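Local atomic coordinates of aminofutalosine deaminase (Helicobacter pylori, PDB entry 7LKK), a protein that deaminates aminofutalosine in the menaquinone pathway, using a metal-dependent amidohydrolase barrel that here holds an iron ion and a methylthio-coformycin inhibitor. Residues A174-K177 with E178-D181; V207-L210 with A211-S214; E112-Q115 with G116-N120. All blocks are in the same frame, centred on the assembly; numbering follows the deposited sequence.

Contact 1 of 3, residues A174-K177 with E178-D181; sequences AKFK and ELKD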
# COMPACT_ATOMS: atom_id res chain seq x y z
N ALA A 174 10.47 -24.12 -31.39
CA ALA A 174 9.69 -25.33 -31.20
C ALA A 174 8.79 -25.23 -29.98
O ALA A 174 7.67 -25.74 -29.98
CB ALA A 174 10.61 -26.55 -31.11
N LYS A 175 9.27 -24.56 -28.93
CA LYS A 175 8.43 -24.36 -27.76
C LYS A 175 7.24 -23.46 -28.09
O LYS A 175 6.13 -23.67 -27.59
CB LYS A 175 9.25 -23.78 -26.61
CG LYS A 175 8.69 -24.07 -25.23
CD LYS A 175 8.86 -25.53 -24.86
CE LYS A 175 8.21 -25.85 -23.52
NZ LYS A 175 9.11 -25.58 -22.37
N PHE A 176 7.46 -22.45 -28.93
CA PHE A 176 6.37 -21.56 -29.31
C PHE A 176 5.33 -22.28 -30.16
O PHE A 176 4.13 -22.04 -30.01
CB PHE A 176 6.91 -20.34 -30.06
CG PHE A 176 5.86 -19.34 -30.45
CD1 PHE A 176 5.11 -18.70 -29.48
CD2 PHE A 176 5.62 -19.05 -31.78
CE1 PHE A 176 4.13 -17.78 -29.83
CE2 PHE A 176 4.65 -18.13 -32.14
CZ PHE A 176 3.90 -17.50 -31.16
N LYS A 177 5.77 -23.17 -31.05
CA LYS A 177 4.83 -23.99 -31.81
C LYS A 177 3.97 -24.83 -30.88
O LYS A 177 2.78 -25.04 -31.13
CB LYS A 177 5.59 -24.88 -32.80
CG LYS A 177 4.75 -25.98 -33.42
CD LYS A 177 3.81 -25.42 -34.48
CE LYS A 177 3.43 -26.49 -35.49
NZ LYS A 177 2.68 -25.92 -36.64
N GLU A 178 4.56 -25.31 -29.78
CA GLU A 178 3.81 -26.05 -28.78
C GLU A 178 2.74 -25.16 -28.14
O GLU A 178 1.62 -25.61 -27.88
CB GLU A 178 4.77 -26.59 -27.72
CG GLU A 178 4.15 -27.40 -26.60
CD GLU A 178 5.21 -27.97 -25.68
OE1 GLU A 178 6.38 -28.06 -26.10
OE2 GLU A 178 4.87 -28.31 -24.52
N LEU A 179 3.08 -23.89 -27.89
CA LEU A 179 2.11 -22.95 -27.35
C LEU A 179 1.04 -22.61 -28.38
O LEU A 179 -0.15 -22.50 -28.04
CB LEU A 179 2.82 -21.69 -26.87
CG LEU A 179 1.94 -20.57 -26.32
CD1 LEU A 179 1.12 -21.07 -25.13
CD2 LEU A 179 2.78 -19.36 -25.93
N LYS A 180 1.45 -22.42 -29.64
CA LYS A 180 0.49 -22.10 -30.69
C LYS A 180 -0.56 -23.18 -30.85
O LYS A 180 -1.73 -22.89 -31.12
CB LYS A 180 1.23 -21.88 -32.02
CG LYS A 180 1.86 -20.50 -32.17
CD LYS A 180 0.80 -19.41 -32.26
CE LYS A 180 0.07 -19.45 -33.59
NZ LYS A 180 -0.78 -18.24 -33.78
N ASP A 181 -0.16 -24.45 -30.69
CA ASP A 181 -1.10 -25.55 -30.85
C ASP A 181 -2.11 -25.64 -29.72
O ASP A 181 -3.07 -26.42 -29.82
CB ASP A 181 -0.35 -26.87 -30.98
CG ASP A 181 0.41 -26.99 -32.29
OD1 ASP A 181 0.09 -26.23 -33.23
OD2 ASP A 181 1.32 -27.84 -32.38
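Phe176 and Lys180, one helical turn apart, run side by side, and the aliphatic part of the lysine lies over one face of the ring. Lys180 CG sits 3.9 Å from the centroid of the Phe176 ring, 22° off its normal, a CH-pi contact displaced toward the rim. The bend at chi2 (-67°) sets Lys180 CD 3.8 Å from Phe176 CZ, and the bend at chi3 then turns CE off the ring, NZ going on to a salt bridge with Glu183. Lys180 N also donates to Phe176 O at 2.7 Å. Leu179 adds its CD2 obliquely to the ring, 4.3 Å from Phe176 CD1. Both apolar residues are buried against strands 152-159 and 187-193, between which helix 166-180 forms the crossover of a beta-alpha-beta unit of the barrel.

The exposed side, with Lys177, Glu178 and Asp181, is looser. Lys177 NZ stays 4.3 Å from Asp181 OD1, beyond a salt bridge, although their side chains cross. At its margin Lys175 lays CD 3.8 Å from Glu178 OE1 but sends NZ to the carbonyl of His139. The chemistry implies a two-sided helix: apolar and CH-pi contacts pack its inner face, while the nearby opposite charges, not in contact, probably add only a modest attraction.

Contact 2 of 3, residues V207-L210 with A211-S214; sequences VIQL and AKDS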
# COMPACT_ATOMS: atom_id res chain seq x y z
N VAL A 207 13.31 -13.46 -32.58
CA VAL A 207 12.04 -13.56 -31.87
C VAL A 207 11.04 -12.56 -32.43
O VAL A 207 9.86 -12.88 -32.65
CB VAL A 207 12.25 -13.37 -30.36
CG1 VAL A 207 10.91 -13.39 -29.63
CG2 VAL A 207 13.17 -14.45 -29.80
N ILE A 208 11.50 -11.33 -32.69
CA ILE A 208 10.61 -10.29 -33.22
C ILE A 208 10.10 -10.69 -34.60
O ILE A 208 8.92 -10.48 -34.93
CB ILE A 208 11.35 -8.94 -33.26
CG1 ILE A 208 11.57 -8.42 -31.84
CG2 ILE A 208 10.58 -7.93 -34.11
CD1 ILE A 208 12.72 -7.43 -31.73
N GLN A 209 10.96 -11.29 -35.42
CA GLN A 209 10.53 -11.76 -36.74
C GLN A 209 9.51 -12.89 -36.61
O GLN A 209 8.53 -12.93 -37.36
CB GLN A 209 11.74 -12.21 -37.56
CG GLN A 209 11.41 -12.48 -39.02
CD GLN A 209 10.93 -11.24 -39.74
OE1 GLN A 209 11.66 -10.25 -39.86
NE2 GLN A 209 9.69 -11.27 -40.21
N LEU A 210 9.74 -13.81 -35.67
CA LEU A 210 8.79 -14.89 -35.45
C LEU A 210 7.43 -14.35 -35.03
O LEU A 210 6.38 -14.88 -35.43
CB LEU A 210 9.32 -15.86 -34.39
CG LEU A 210 8.38 -16.99 -33.98
CD1 LEU A 210 8.22 -18.00 -35.10
CD2 LEU A 210 8.88 -17.67 -32.71
N ALA A 211 7.42 -13.28 -34.22
CA ALA A 211 6.16 -12.66 -33.83
C ALA A 211 5.44 -12.06 -35.03
O ALA A 211 4.22 -12.19 -35.16
CB ALA A 211 6.41 -11.59 -32.77
N LYS A 212 6.19 -11.40 -35.92
CA LYS A 212 5.58 -10.84 -37.13
C LYS A 212 5.03 -11.94 -38.03
O LYS A 212 3.91 -11.82 -38.55
CB LYS A 212 6.60 -10.00 -37.89
CG LYS A 212 7.07 -8.77 -37.15
CD LYS A 212 8.11 -8.00 -37.95
CE LYS A 212 8.58 -6.77 -37.20
NZ LYS A 212 9.56 -5.98 -37.99
N ASP A 213 5.79 -13.02 -38.22
CA ASP A 213 5.33 -14.11 -39.07
C ASP A 213 4.08 -14.78 -38.52
O ASP A 213 3.25 -15.27 -39.29
CB ASP A 213 6.45 -15.14 -39.25
CG ASP A 213 7.63 -14.59 -40.03
OD1 ASP A 213 7.48 -13.52 -40.66
OD2 ASP A 213 8.71 -15.22 -40.00
N SER A 214 3.92 -14.80 -37.20
CA SER A 214 2.78 -15.43 -36.56
C SER A 214 1.74 -14.42 -36.09
O SER A 214 0.77 -14.81 -35.44
CB SER A 214 3.24 -16.29 -35.39
OG SER A 214 3.85 -15.50 -34.39
O HOH W 1 11.44 -8.16 -38.06
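Successive i to i+4 backbone bonds bring Ala211 N to Val207 O, Lys212 N to Ile208 O and Asp213 N to Gln209 O, the last at 2.9 Å. On the exposed side, Gln209 reaches Asp213 one turn ahead: NE2 donates to OD1 at 3.2 Å. The bond lies close to the plane of the amide, but it meets the carboxylate oxygen from above its plane, the two flat groups being turned 38° apart. Gln209 can make this reach because its chain bends at the second torsion (62°), which carries the amide along the helix. OE1 accepts from a water 2.8 Å away, and that water accepts in turn from Lys212 NZ, so both polar ends of the amide are engaged. The extended Lys212 chain runs beside Ile208, placing CE 3.9 Å from Ile208 CG2.

Helix 201-213 links strands 187-193 and 218-222 in a beta-alpha-beta crossover of the amidohydrolase barrel. Val207 and Ala211 pack on Leu191 of the first strand, and Ile208 and Ala211 on Leu218 of the second; the small methyl of Ala211 suits this close approach. Leu210 packs on Leu191 and on Phe176 of helix 166-180, a branched apolar chain suited to the interface between two helices and the barrel.

Ser214, the first residue to leave helical backbone angles, turns both its hydroxyl and its N to Leu210 O. With chi1 at 63°, OG donates to Leu210 O at 2.8 Å, while Ser214 N reaches the same oxygen at 3.0 Å from the opposite face of the carbonyl plane. The hydroxyl is also hydrogen-bonded to that of Ser216.

Contact 3 of 3, residues E112-Q115 with G116-N120; sequences ENCQ and GAIQN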
# COMPACT_ATOMS: atom_id res chain seq x y z
N GLU A 112 10.17 -25.33 -8.72
CA GLU A 112 9.77 -26.72 -8.58
C GLU A 112 8.57 -26.84 -7.64
O GLU A 112 8.41 -26.05 -6.70
CB GLU A 112 10.93 -27.57 -8.04
N ASN A 113 7.74 -27.85 -7.89
CA ASN A 113 6.46 -28.02 -7.21
C ASN A 113 5.64 -26.73 -7.28
O ASN A 113 5.42 -26.02 -6.29
CB ASN A 113 6.68 -28.48 -5.77
CG ASN A 113 5.45 -29.15 -5.17
OD1 ASN A 113 4.43 -29.30 -5.83
ND2 ASN A 113 5.56 -29.56 -3.91
N CYS A 114 5.18 -26.44 -8.50
CA CYS A 114 4.67 -25.13 -8.88
C CYS A 114 3.15 -25.04 -8.89
O CYS A 114 2.61 -23.94 -8.73
CB CYS A 114 5.19 -24.76 -10.27
SG CYS A 114 5.53 -23.01 -10.53
N GLN A 115 2.45 -26.16 -9.08
CA GLN A 115 1.04 -26.11 -9.46
C GLN A 115 0.16 -25.56 -8.34
O GLN A 115 -0.81 -24.84 -8.61
CB GLN A 115 0.57 -27.50 -9.89
CG GLN A 115 1.41 -28.12 -10.99
CD GLN A 115 1.53 -27.23 -12.22
OE1 GLN A 115 2.53 -26.54 -12.41
NE2 GLN A 115 0.50 -27.26 -13.07
N GLY A 116 0.48 -25.88 -7.09
CA GLY A 116 -0.32 -25.39 -5.98
C GLY A 116 -0.35 -23.87 -5.91
O GLY A 116 -1.41 -23.26 -5.75
N ALA A 117 0.83 -23.25 -6.01
CA ALA A 117 0.89 -21.79 -5.97
C ALA A 117 0.25 -21.16 -7.20
O ALA A 117 -0.31 -20.06 -7.11
CB ALA A 117 2.34 -21.34 -5.82
N ILE A 118 0.33 -21.82 -8.36
CA ILE A 118 -0.26 -21.27 -9.57
C ILE A 118 -1.78 -21.26 -9.49
O ILE A 118 -2.43 -20.30 -9.91
CB ILE A 118 0.24 -22.04 -10.81
CG1 ILE A 118 1.74 -21.85 -11.00
CG2 ILE A 118 -0.50 -21.59 -12.06
CD1 ILE A 118 2.32 -22.67 -12.13
N GLN A 119 -2.37 -22.33 -8.95
CA GLN A 119 -3.82 -22.35 -8.76
C GLN A 119 -4.26 -21.28 -7.78
O GLN A 119 -5.27 -20.60 -8.01
CB GLN A 119 -4.26 -23.73 -8.27
CG GLN A 119 -4.25 -24.82 -9.33
CD GLN A 119 -4.35 -26.20 -8.72
OE1 GLN A 119 -5.00 -26.40 -7.69
NE2 GLN A 119 -3.70 -27.18 -9.34
N ASN A 120 -3.53 -21.12 -6.67
CA ASN A 120 -3.82 -20.04 -5.74
C ASN A 120 -3.67 -18.67 -6.40
O ASN A 120 -4.47 -17.76 -6.15
CB ASN A 120 -2.90 -20.14 -4.52
CG ASN A 120 -3.26 -21.29 -3.61
OD1 ASN A 120 -4.39 -21.80 -3.64
ND2 ASN A 120 -2.31 -21.72 -2.79
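The first turn of helix 115-127, where the chain emerges from the loop that follows helix 96-106, is closed by Cys114 and Ile118. The carbonyl of Cys114, just ahead of the helix, receives Ile118 N at 3.1 Å, with the donor in the carbonyl plane. Beside the backbone bond, the two side chains also meet: Cys114 SG lies 3.6 Å from Ile118 CD1 and 4.0 Å from CG1, an apolar contact to which the polarisable cysteine sulfur is well suited. The isoleucine fits the place because CG1 stands beside its backbone N (chi1 -66°) and the chain then runs extended, which carries CD1 back over the turn toward the sulfur. CG1 itself passes 3.2 Å from Cys114 O.

In the amidohydrolase barrel this helix leads into strand 130-137, and the buried Ile118 side chain is about 9 Å from that of His81, an iron ligand, so that the turn is close to, but not part of, the iron site.

Gln115 begins the helix proper, and its carbonyl takes Gln119 N at 3.0 Å. Its side chain, bent at the second torsion, runs alongside Ile118 and puts OE1 3.9 Å from CD1; Leu145 of helix 143-147 packs against Gln115, Ile118 and Gln119 alike. Glutamine suits the partly exposed position of Gln115, where a long polar chain can lie along Ile118 and Leu145; Gln119, exposed, carries its chain past Gln115 O. Ala117 sets its methyl against the loop residues Ser85 and Asn86.

Overall arrangement
All three contacts are local helical turns with a buried and an exposed side. The buried residues are Phe176 and Leu179 in contact 1, Val207, Ile208 and Ala211 in contact 2, and Cys114 and Ile118 in contact 3. Contacts 1 and 2 belong to successive crossover helices that share strand 187-193, and they touch: the Phe176 ring packs on Leu210 and Ser214. Contact 3 stands apart, its nearest atoms about 12 Å from contact 1 and about 22 Å from contact 2. Outside, contact 1 has loosely spaced charges, whereas contact 2 has an amide-carboxylate bond and a serine at the helix end. Contact 3, at a helix start, pairs sulfur-isoleucine packing with its first-turn bonds and has uncharged glutamines at its border.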